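Long-range contacts in capsule biosynthesis protein capD (Bacillus anthracis, PDB 3G9K), which cleaves the poly-gamma-D-glutamate capsule and, as a transpeptidase, joins it by an amide bond to the meso-diaminopimelic acid of the peptidoglycan: residues Asp102-Tyr107 with Ala164-Arg169; Tyr117-Leu122 with Ala144-Val149; His3-Asp8 with Gln150-Asp155. One frame throughout, in Å; residues are numbered along the deposited sequence.

Along the chain the six segments come in the order 3-8, 102-107, 117-122, 144-149, 150-155 and 164-169, so contacts 1 and 3 interlock and contact 2 falls within the span of both. Contacts 1 and 2 have centres about 10 Å apart and share a salt bridge between Arg-168 and Glu-119. Contact 3 lies about 15 Å from the centre of contact 1 and about 23 Å from that of contact 2, on the other side of the chain's centre from the latter. It packs the N-terminal strand against the sheet containing 150-155, whose neighbour 160-164 leads into contact 1. Sheet, turn and helix end thus meet near the glutamate pocket of Thr-1 and Arg-169.

Contact 1: residues Asp102-Tyr107 with Ala164-Arg169; sequences DIINEY and AGDGRR. With GLU (glutamic acid), chain F.
Arg-168 reaches from the turn after strand 160-164 to the C-terminal end of helix 100-105, where it meets the main-chain carbonyls of Ile-104 and Glu-106. Its CB, CG and CD serve as a spacer: CG stands anti to the carbonyl carbon (chi1 -60°), and the chain runs extended to NE, which forms a salt bridge with Glu-119. At the tip the guanidinium divides its work. NH1 donates to Ile-104 O at 2.9 Å, a bent bond of 144° at the hydrogen, with the oxygen tilted out of the guanidinium plane. The same NH1 meets Asp-166 OD1 at 2.8 Å in a salt bridge, this time in the guanidinium plane. NH2 adds a weak bond to Glu-106 O, 3.0 Å away. With partners on NH1, NH2 and NE, the rotation of the group is fixed, and its positive charge would probably be favoured beside carbonyls at a helix C-terminus.

Asp-166 positions the arginine from behind. Its OD1 also accepts a hydrogen bond from the backbone N of Arg-168 at 3.1 Å, closing an Asx turn, and the two donors approach from opposite faces of the carboxylate plane. OD2 forms a salt bridge to Arg-108 and accepts a hydrogen bond from Val-149 N. Next to these polar groups, Ile-104 CD1 packs on Ala-164 CB at 3.6 Å, while its CG2 lies 4.0 Å from Asp-166 CG.

Arg-169, next in the chain, leaves in a different direction, toward the ligand. In one of two modelled conformers its NH1 donates to OE2 of the bound glutamic acid, with less certain geometry, and NE donates to Gly-147 O. The arrangement is that of an Asx turn bridged to a helix end, with the next residue in the poly-gamma-D-glutamate site.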
loop_
_atom_site.group_PDB
_atom_site.type_symbol
_atom_site.label_atom_id
_atom_site.label_comp_id
_atom_site.label_asym_id
_atom_site.label_seq_id
_atom_site.Cartn_x
_atom_site.Cartn_y
_atom_site.Cartn_z
ATOM N N ASP B 102 16.472 -4.554 -9.931
ATOM C CA ASP B 102 16.738 -3.960 -11.252
ATOM C C ASP B 102 15.418 -3.689 -12.004
ATOM O O ASP B 102 15.206 -2.602 -12.512
ATOM C CB ASP B 102 17.701 -4.837 -12.089
ATOM C CG ASP B 102 19.159 -4.675 -11.649
ATOM O OD1 ASP B 102 19.640 -3.508 -11.721
ATOM O OD2 ASP B 102 19.788 -5.682 -11.198
ATOM N N ILE B 103 14.545 -4.680 -12.045
ATOM C CA ILE B 103 13.231 -4.554 -12.680
ATOM C C ILE B 103 12.416 -3.381 -12.092
ATOM O O ILE B 103 11.862 -2.555 -12.828
ATOM C CB ILE B 103 12.441 -5.882 -12.570
ATOM C CG1 ILE B 103 13.165 -6.973 -13.369
ATOM C CG2 ILE B 103 11.006 -5.711 -13.118
ATOM C CD1 ILE B 103 12.840 -8.403 -12.943
ATOM N N ILE B 104 12.391 -3.286 -10.766
ATOM C CA ILE B 104 11.743 -2.171 -10.066
ATOM C C ILE B 104 12.326 -0.804 -10.438
ATOM O O ILE B 104 11.603 0.205 -10.514
ATOM C CB ILE B 104 11.787 -2.448 -8.514
ATOM C CG1 ILE B 104 10.705 -3.496 -8.197
ATOM C CG2 ILE B 104 11.593 -1.185 -7.660
ATOM C CD1 ILE B 104 10.690 -3.984 -6.701
ATOM N N ASN B 105 13.639 -0.765 -10.655
ATOM C CA ASN B 105 14.338 0.471 -11.044
ATOM C C ASN B 105 14.020 0.948 -12.472
ATOM O O ASN B 105 14.167 2.125 -12.770
ATOM C CB ASN B 105 15.871 0.294 -10.878
ATOM C CG ASN B 105 16.299 0.201 -9.418
ATOM O OD1 ASN B 105 17.473 -0.107 -9.118
ATOM N ND2 ASN B 105 15.380 0.451 -8.510
ATOM N N GLU B 106 13.589 0.029 -13.324
ATOM C CA GLU B 106 13.357 0.294 -14.743
ATOM C C GLU B 106 12.268 1.356 -14.827
ATOM O O GLU B 106 11.327 1.328 -14.045
ATOM C CB GLU B 106 12.870 -0.968 -15.455
ATOM C CG GLU B 106 12.968 -0.924 -16.970
ATOM C CD GLU B 106 12.807 -2.281 -17.677
ATOM O OE1 GLU B 106 12.503 -3.318 -17.060
ATOM O OE2 GLU B 106 13.002 -2.296 -18.916
ATOM N N TYR B 107 12.360 2.238 -15.820
ATOM C CA TYR B 107 11.322 3.248 -16.037
ATOM C C TYR B 107 9.995 2.587 -16.433
ATOM O O TYR B 107 9.968 1.551 -17.086
ATOM C CB TYR B 107 11.778 4.235 -17.129
ATOM C CG TYR B 107 12.985 5.058 -16.732
ATOM C CD1 TYR B 107 12.948 5.861 -15.596
ATOM C CD2 TYR B 107 14.157 5.048 -17.502
ATOM C CE1 TYR B 107 14.016 6.613 -15.235
ATOM C CE2 TYR B 107 15.236 5.822 -17.145
ATOM C CZ TYR B 107 15.164 6.596 -16.008
ATOM O OH TYR B 107 16.236 7.387 -15.619
ATOM N N ALA B 164 13.528 -5.755 -2.058
ATOM C CA ALA B 164 13.658 -4.637 -2.962
ATOM C C ALA B 164 12.822 -3.499 -2.443
ATOM O O ALA B 164 11.797 -3.715 -1.810
ATOM C CB ALA B 164 13.225 -5.016 -4.359
ATOM N N GLY B 165 13.296 -2.288 -2.692
ATOM C CA GLY B 165 12.571 -1.082 -2.324
ATOM C C GLY B 165 12.562 -0.143 -3.527
ATOM O O GLY B 165 13.457 -0.184 -4.366
ATOM N N ASP B 166 11.595 0.744 -3.587
ATOM C CA ASP B 166 11.469 1.651 -4.720
ATOM C C ASP B 166 12.046 3.037 -4.370
ATOM O O ASP B 166 11.467 3.764 -3.596
ATOM C CB ASP B 166 9.994 1.760 -5.078
ATOM C CG ASP B 166 9.758 2.207 -6.498
ATOM O OD1 ASP B 166 10.516 3.062 -7.018
ATOM O OD2 ASP B 166 8.756 1.729 -7.071
ATOM N N GLY B 167 13.143 3.395 -5.019
ATOM C CA GLY B 167 13.740 4.740 -4.881
ATOM C C GLY B 167 12.809 5.909 -5.167
ATOM O O GLY B 167 13.005 7.012 -4.661
ATOM N N ARG B 168 11.752 5.675 -5.940
ATOM C CA ARG B 168 10.760 6.727 -6.126
ATOM C C ARG B 168 10.167 7.257 -4.827
ATOM O O ARG B 168 9.733 8.382 -4.810
ATOM C CB ARG B 168 9.637 6.277 -7.059
ATOM C CG ARG B 168 10.118 5.906 -8.450
ATOM C CD ARG B 168 9.074 5.059 -9.167
ATOM N NE ARG B 168 9.502 4.677 -10.501
ATOM C CZ ARG B 168 10.355 3.678 -10.747
ATOM N NH1 ARG B 168 10.834 2.946 -9.748
ATOM N NH2 ARG B 168 10.698 3.378 -11.983
ATOM N N ARG B 169 10.147 6.431 -3.771
ATOM C CA ARG B 169 9.566 6.724 -2.446
ATOM C C ARG B 169 10.618 6.611 -1.336
ATOM O O ARG B 169 10.268 6.580 -0.153
ATOM C CB ARG B 169 8.471 5.696 -2.110
ATOM C CG ARG B 169 7.324 5.615 -3.095
ATOM C CD ARG B 169 6.072 6.416 -2.698
ATOM N NE ARG B 169 5.140 6.456 -3.829
ATOM C CZ ARG B 169 3.838 6.725 -3.762
ATOM N NH1 ARG B 169 3.244 6.992 -2.597
ATOM N NH2 ARG B 169 3.131 6.706 -4.875
HETATM N N GLU F . -4.176 8.038 -5.680
HETATM C CA GLU F . -3.076 7.417 -4.955
HETATM C C GLU F . -3.554 6.310 -3.994
HETATM O O GLU F . -4.433 6.578 -3.175
HETATM C CB GLU F . -2.342 8.523 -4.193
HETATM C CG GLU F . -1.489 8.055 -3.029
HETATM C CD GLU F . -0.258 7.295 -3.442
HETATM O OE1 GLU F . -0.210 6.770 -4.574
HETATM O OE2 GLU F . 0.644 7.215 -2.587
HETATM O OXT GLU F . -3.096 5.144 -3.981
#

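Contact 2: residues Tyr117-Leu122 with Ala144-Val149; sequences YTEIQL and AFFGGV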
loop_
_atom_site.group_PDB
_atom_site.type_symbol
_atom_site.label_atom_id
_atom_site.label_comp_id
_atom_site.label_asym_id
_atom_site.label_seq_id
_atom_site.Cartn_x
_atom_site.Cartn_y
_atom_site.Cartn_z
ATOM N N TYR B 117 1.048 7.016 -20.416
ATOM C CA TYR B 117 1.862 7.843 -19.551
ATOM C C TYR B 117 3.196 7.149 -19.402
ATOM O O TYR B 117 3.246 5.954 -19.195
ATOM C CB TYR B 117 1.202 8.049 -18.198
ATOM C CG TYR B 117 -0.028 8.937 -18.239
ATOM C CD1 TYR B 117 0.051 10.270 -18.662
ATOM C CD2 TYR B 117 -1.257 8.458 -17.822
ATOM C CE1 TYR B 117 -1.082 11.092 -18.676
ATOM C CE2 TYR B 117 -2.399 9.265 -17.845
ATOM C CZ TYR B 117 -2.305 10.573 -18.272
ATOM O OH TYR B 117 -3.449 11.341 -18.266
ATOM N N THR B 118 4.271 7.914 -19.517
ATOM C CA THR B 118 5.603 7.362 -19.630
ATOM C C THR B 118 6.483 8.108 -18.643
ATOM O O THR B 118 6.364 9.312 -18.484
ATOM C CB THR B 118 6.145 7.521 -21.086
ATOM O OG1 THR B 118 5.527 6.534 -21.948
ATOM C CG2 THR B 118 7.599 7.351 -21.103
ATOM N N GLU B 119 7.370 7.384 -17.972
ATOM C CA GLU B 119 8.215 7.981 -16.943
ATOM C C GLU B 119 9.414 8.729 -17.532
ATOM O O GLU B 119 9.906 9.696 -16.925
ATOM C CB GLU B 119 8.668 6.896 -15.964
ATOM C CG GLU B 119 9.234 7.417 -14.663
ATOM C CD GLU B 119 9.379 6.330 -13.583
ATOM O OE1 GLU B 119 9.321 5.139 -13.894
ATOM O OE2 GLU B 119 9.618 6.679 -12.416
ATOM N N ILE B 120 9.888 8.270 -18.689
ATOM C CA ILE B 120 10.917 8.973 -19.470
ATOM C C ILE B 120 10.379 9.417 -20.825
ATOM O O ILE B 120 9.333 8.927 -21.305
ATOM C CB ILE B 120 12.192 8.115 -19.744
ATOM C CG1 ILE B 120 11.839 6.758 -20.392
ATOM C CG2 ILE B 120 12.935 7.897 -18.487
ATOM C CD1 ILE B 120 13.084 5.872 -20.777
ATOM N N GLN B 121 11.192 10.318 -21.447
ATOM C CA GLN B 121 10.985 10.753 -22.817
ATOM C C GLN B 121 11.262 9.590 -23.763
ATOM O O GLN B 121 12.394 9.111 -23.852
ATOM C CB GLN B 121 11.922 11.924 -23.137
ATOM C CG GLN B 121 11.418 12.855 -24.228
ATOM C CD GLN B 121 10.185 13.624 -23.799
ATOM O OE1 GLN B 121 9.068 13.293 -24.195
ATOM N NE2 GLN B 121 10.379 14.651 -22.971
ATOM N N LEU B 122 10.192 9.105 -24.445
ATOM C CA LEU B 122 10.366 8.082 -25.479
ATOM C C LEU B 122 10.808 8.669 -26.837
ATOM O O LEU B 122 10.557 9.838 -27.145
ATOM C CB LEU B 122 9.074 7.298 -25.689
ATOM C CG LEU B 122 8.552 6.387 -24.576
ATOM C CD1 LEU B 122 7.621 5.350 -25.193
ATOM C CD2 LEU B 122 9.661 5.690 -23.803
ATOM N N ALA B 144 6.502 9.691 -7.874
ATOM C CA ALA B 144 5.433 9.044 -7.097
ATOM C C ALA B 144 4.234 8.558 -7.950
ATOM O O ALA B 144 3.523 7.615 -7.559
ATOM C CB ALA B 144 4.962 9.968 -5.957
ATOM N N PHE B 145 4.038 9.155 -9.131
ATOM C CA PHE B 145 2.957 8.760 -10.029
ATOM C C PHE B 145 3.053 7.292 -10.423
ATOM O O PHE B 145 2.049 6.630 -10.623
ATOM C CB PHE B 145 3.000 9.625 -11.301
ATOM C CG PHE B 145 1.895 9.344 -12.258
ATOM C CD1 PHE B 145 0.654 9.940 -12.094
ATOM C CD2 PHE B 145 2.068 8.441 -13.307
ATOM C CE1 PHE B 145 -0.359 9.672 -12.945
ATOM C CE2 PHE B 145 1.038 8.157 -14.169
ATOM C CZ PHE B 145 -0.183 8.779 -13.994
ATOM N N PHE B 146 4.268 6.798 -10.592
ATOM C CA PHE B 146 4.465 5.434 -11.071
ATOM C C PHE B 146 4.654 4.440 -9.932
ATOM O O PHE B 146 5.075 3.307 -10.157
ATOM C CB PHE B 146 5.614 5.405 -12.074
ATOM C CG PHE B 146 5.262 6.082 -13.377
ATOM C CD1 PHE B 146 4.521 5.421 -14.325
ATOM C CD2 PHE B 146 5.629 7.379 -13.617
ATOM C CE1 PHE B 146 4.177 6.046 -15.507
ATOM C CE2 PHE B 146 5.295 8.005 -14.821
ATOM C CZ PHE B 146 4.562 7.338 -15.743
ATOM N N GLY B 147 4.360 4.882 -8.712
ATOM C CA GLY B 147 4.202 3.953 -7.573
ATOM C C GLY B 147 5.376 3.893 -6.626
ATOM O O GLY B 147 6.129 4.828 -6.521
ATOM N N GLY B 148 5.528 2.753 -5.962
ATOM C CA GLY B 148 6.511 2.577 -4.878
ATOM C C GLY B 148 6.531 1.136 -4.438
ATOM O O GLY B 148 6.052 0.810 -3.313
ATOM N N VAL B 149 7.059 0.285 -5.304
ATOM C CA VAL B 149 6.980 -1.178 -5.128
ATOM C C VAL B 149 7.950 -1.583 -4.009
ATOM O O VAL B 149 9.128 -1.212 -4.025
ATOM C CB VAL B 149 7.306 -1.944 -6.429
ATOM C CG1 VAL B 149 7.308 -3.488 -6.189
ATOM C CG2 VAL B 149 6.335 -1.543 -7.596
#
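Beside the substrate pocket, the turn before strand 150-155 sets two consecutive aromatic rings, Phe-145 and Phe-146, against Tyr-117 in strand 115-118, the central strand of a mixed three-stranded sheet, and Glu-119 just after it. The two phenylalanines leave the backbone differently: CG of Phe-145 stands anti to its backbone N (chi1 -177°), whereas that of Phe-146 lies beside the N (-70°). Phe-145 CD2 lies over the centre of one face of Phe-146.

The opposite face of Phe-146 receives Glu-119. Its CB sits 4.0 Å from the ring centroid in a CH-pi contact, displaced toward the rim, and approaches CE2 to 3.7 Å. The rest of the extended glutamate runs back along the ring toward Phe-146 CB, in the direction opposite to the phenylalanine, with the carboxylate plane turned 24° from that of the ring. That carboxylate is held at both oxygens, OE2 by the salt bridge to Arg-168 and OE1 by the backbone N of Arg-108. Phe-146 CZ presses on the strand itself, 3.6 Å from Thr-118 C, while Tyr-117 O approaches the ring edge at 3.8 Å from CE1.

Phe-145 turns an edge toward the face of Tyr-117 in a T-shaped pair, centroids 5.6 Å apart. Its leading atom CZ comes within 4.0 Å of Tyr-117 CD2, and the two side chains cross at about a right angle. Phe-145 also makes a cation-pi contact with Arg-81, whose NE is bonded to Phe-145 O. The turn is closed by a backbone bond from Gly-147 N to Ala-144 O, 3.1 Å long. Aromatic edge, ring face and aliphatic glutamate stem are thus layered behind Arg-81, a residue of the poly-gamma-D-glutamate binding site.

Contact 3: residues His3-Asp8 with Gln150-Asp155; sequences HFVIID and QALIKD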
loop_
_atom_site.group_PDB
_atom_site.type_symbol
_atom_site.label_atom_id
_atom_site.label_comp_id
_atom_site.label_asym_id
_atom_site.label_seq_id
_atom_site.Cartn_x
_atom_site.Cartn_y
_atom_site.Cartn_z
ATOM N N HIS B 3 3.054 0.854 1.034
ATOM C CA HIS B 3 3.053 -0.576 1.055
ATOM C C HIS B 3 4.299 -1.103 1.801
ATOM O O HIS B 3 5.405 -0.640 1.515
ATOM C CB HIS B 3 3.057 -1.164 -0.307
ATOM C CG HIS B 3 2.773 -2.610 -0.262
ATOM N ND1 HIS B 3 3.763 -3.556 -0.308
ATOM C CD2 HIS B 3 1.625 -3.276 -0.044
ATOM C CE1 HIS B 3 3.235 -4.746 -0.123
ATOM N NE2 HIS B 3 1.934 -4.601 0.019
ATOM N N PHE B 4 4.113 -2.040 2.742
ATOM C CA PHE B 4 5.254 -2.752 3.357
ATOM C C PHE B 4 5.088 -4.303 3.320
ATOM O O PHE B 4 4.005 -4.848 3.091
ATOM C CB PHE B 4 5.531 -2.186 4.770
ATOM C CG PHE B 4 4.454 -2.506 5.764
ATOM C CD1 PHE B 4 3.369 -1.671 5.901
ATOM C CD2 PHE B 4 4.477 -3.716 6.487
ATOM C CE1 PHE B 4 2.366 -1.953 6.803
ATOM C CE2 PHE B 4 3.505 -4.016 7.388
ATOM C CZ PHE B 4 2.420 -3.137 7.546
ATOM N N VAL B 5 6.219 -4.994 3.493
ATOM C CA VAL B 5 6.284 -6.454 3.530
ATOM C C VAL B 5 7.214 -6.861 4.659
ATOM O O VAL B 5 8.279 -6.244 4.842
ATOM C CB VAL B 5 6.804 -7.024 2.198
ATOM C CG1 VAL B 5 6.655 -8.581 2.178
ATOM C CG2 VAL B 5 6.058 -6.339 1.019
ATOM N N ILE B 6 6.774 -7.851 5.418
ATOM C CA ILE B 6 7.553 -8.415 6.530
ATOM C C ILE B 6 7.572 -9.923 6.410
ATOM O O ILE B 6 6.571 -10.495 6.075
ATOM C CB ILE B 6 6.942 -8.058 7.844
ATOM C CG1 ILE B 6 6.810 -6.541 7.933
ATOM C CG2 ILE B 6 7.827 -8.597 9.030
ATOM C CD1 ILE B 6 6.081 -6.089 9.171
ATOM N N ILE B 7 8.725 -10.537 6.661
ATOM C CA ILE B 7 8.782 -12.007 6.819
ATOM C C ILE B 7 9.504 -12.331 8.095
ATOM O O ILE B 7 10.528 -11.706 8.390
ATOM C CB ILE B 7 9.495 -12.695 5.649
ATOM C CG1 ILE B 7 8.846 -12.277 4.315
ATOM C CG2 ILE B 7 9.493 -14.204 5.874
ATOM C CD1 ILE B 7 9.464 -12.944 3.093
ATOM N N ASP B 8 8.926 -13.231 8.894
ATOM C CA ASP B 8 9.507 -13.569 10.201
ATOM C C ASP B 8 10.198 -14.958 10.210
ATOM O O ASP B 8 10.351 -15.578 9.159
ATOM C CB ASP B 8 8.468 -13.419 11.328
ATOM C CG ASP B 8 7.381 -14.450 11.281
ATOM O OD1 ASP B 8 7.518 -15.507 10.598
ATOM O OD2 ASP B 8 6.322 -14.174 11.885
ATOM N N GLN B 150 7.440 -2.334 -3.040
ATOM C CA GLN B 150 8.217 -2.873 -1.935
ATOM C C GLN B 150 7.992 -4.371 -1.907
ATOM O O GLN B 150 6.863 -4.810 -2.039
ATOM C CB GLN B 150 7.734 -2.296 -0.611
ATOM C CG GLN B 150 7.817 -0.853 -0.579
ATOM C CD GLN B 150 9.232 -0.319 -0.403
ATOM O OE1 GLN B 150 10.142 -0.946 0.213
ATOM N NE2 GLN B 150 9.422 0.849 -0.918
ATOM N N ALA B 151 9.057 -5.130 -1.691
ATOM C CA ALA B 151 8.980 -6.590 -1.753
ATOM C C ALA B 151 10.036 -7.247 -0.827
ATOM O O ALA B 151 11.075 -6.634 -0.495
ATOM C CB ALA B 151 9.221 -7.036 -3.176
ATOM N N LEU B 152 9.726 -8.452 -0.370
ATOM C CA LEU B 152 10.739 -9.379 0.182
ATOM C C LEU B 152 10.614 -10.691 -0.558
ATOM O O LEU B 152 9.538 -11.052 -1.011
ATOM C CB LEU B 152 10.579 -9.580 1.704
ATOM C CG LEU B 152 10.806 -8.382 2.610
ATOM C CD1 LEU B 152 10.347 -8.790 4.045
ATOM C CD2 LEU B 152 12.259 -7.864 2.637
ATOM N N ILE B 153 11.736 -11.377 -0.697
ATOM C CA ILE B 153 11.776 -12.690 -1.286
ATOM C C ILE B 153 12.510 -13.601 -0.327
ATOM O O ILE B 153 13.634 -13.306 0.023
ATOM C CB ILE B 153 12.573 -12.688 -2.596
ATOM C CG1 ILE B 153 11.989 -11.693 -3.607
ATOM C CG2 ILE B 153 12.644 -14.114 -3.208
ATOM C CD1 ILE B 153 12.831 -11.583 -4.900
ATOM N N LYS B 154 11.890 -14.726 0.046
ATOM C CA LYS B 154 12.578 -15.758 0.810
ATOM C C LYS B 154 12.951 -16.921 -0.104
ATOM O O LYS B 154 12.093 -17.468 -0.773
ATOM C CB LYS B 154 11.719 -16.279 1.955
ATOM C CG LYS B 154 12.402 -17.389 2.751
ATOM C CD LYS B 154 11.861 -17.529 4.150
ATOM C CE LYS B 154 12.692 -18.551 4.928
ATOM N NZ LYS B 154 11.957 -19.029 6.121
ATOM N N ASP B 155 14.226 -17.260 -0.138
ATOM C CA ASP B 155 14.698 -18.496 -0.735
ATOM C C ASP B 155 14.439 -19.584 0.260
ATOM O O ASP B 155 15.051 -19.625 1.269
ATOM C CB ASP B 155 16.193 -18.429 -1.014
ATOM C CG ASP B 155 16.730 -19.675 -1.719
ATOM O OD1 ASP B 155 16.257 -20.768 -1.467
ATOM O OD2 ASP B 155 17.638 -19.529 -2.514
#
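Gln-150 meets His-3 near the start of two strands that run nearly parallel, 15° apart, with axes 6.0 Å from each other at closest approach. With CG beside the backbone N (chi1 -58°), Gln-150 CG comes to 3.2 Å from His-3 O, while the histidine ring slides past in the opposite direction. The main-chain O of Gln-150 lies 3.5 Å from Val-5 CG2. Ala-151 points its methyl away and offers its backbone instead, CA to Val-5 CG2 at 4.0 Å. Leu-152 is the wedge of the contact: with CG anti to its carbonyl carbon (chi1 -65°), CD1 presses on the backbone around Ile-6, 3.4 Å from Val-5 O and 3.5 Å from Ile-7 N. Its CB meanwhile rests against Ile-7 CD1 at 3.8 Å. Ile-153 turns to the other side, and Lys-154 closes the row through its CB, 4.2 Å from Ile-7 CD1.

Alternate residues of each strand thus interlock face to face, as in the sheet sandwich of Ntn hydrolases. Strand 150-155 lies between 70-75 and 160-164 in its own sheet, with Leu-100 of helix 100-105 behind it. Strand 2-7 pairs with 13-19 and, on its other edge, with an antiparallel strand of the companion chain.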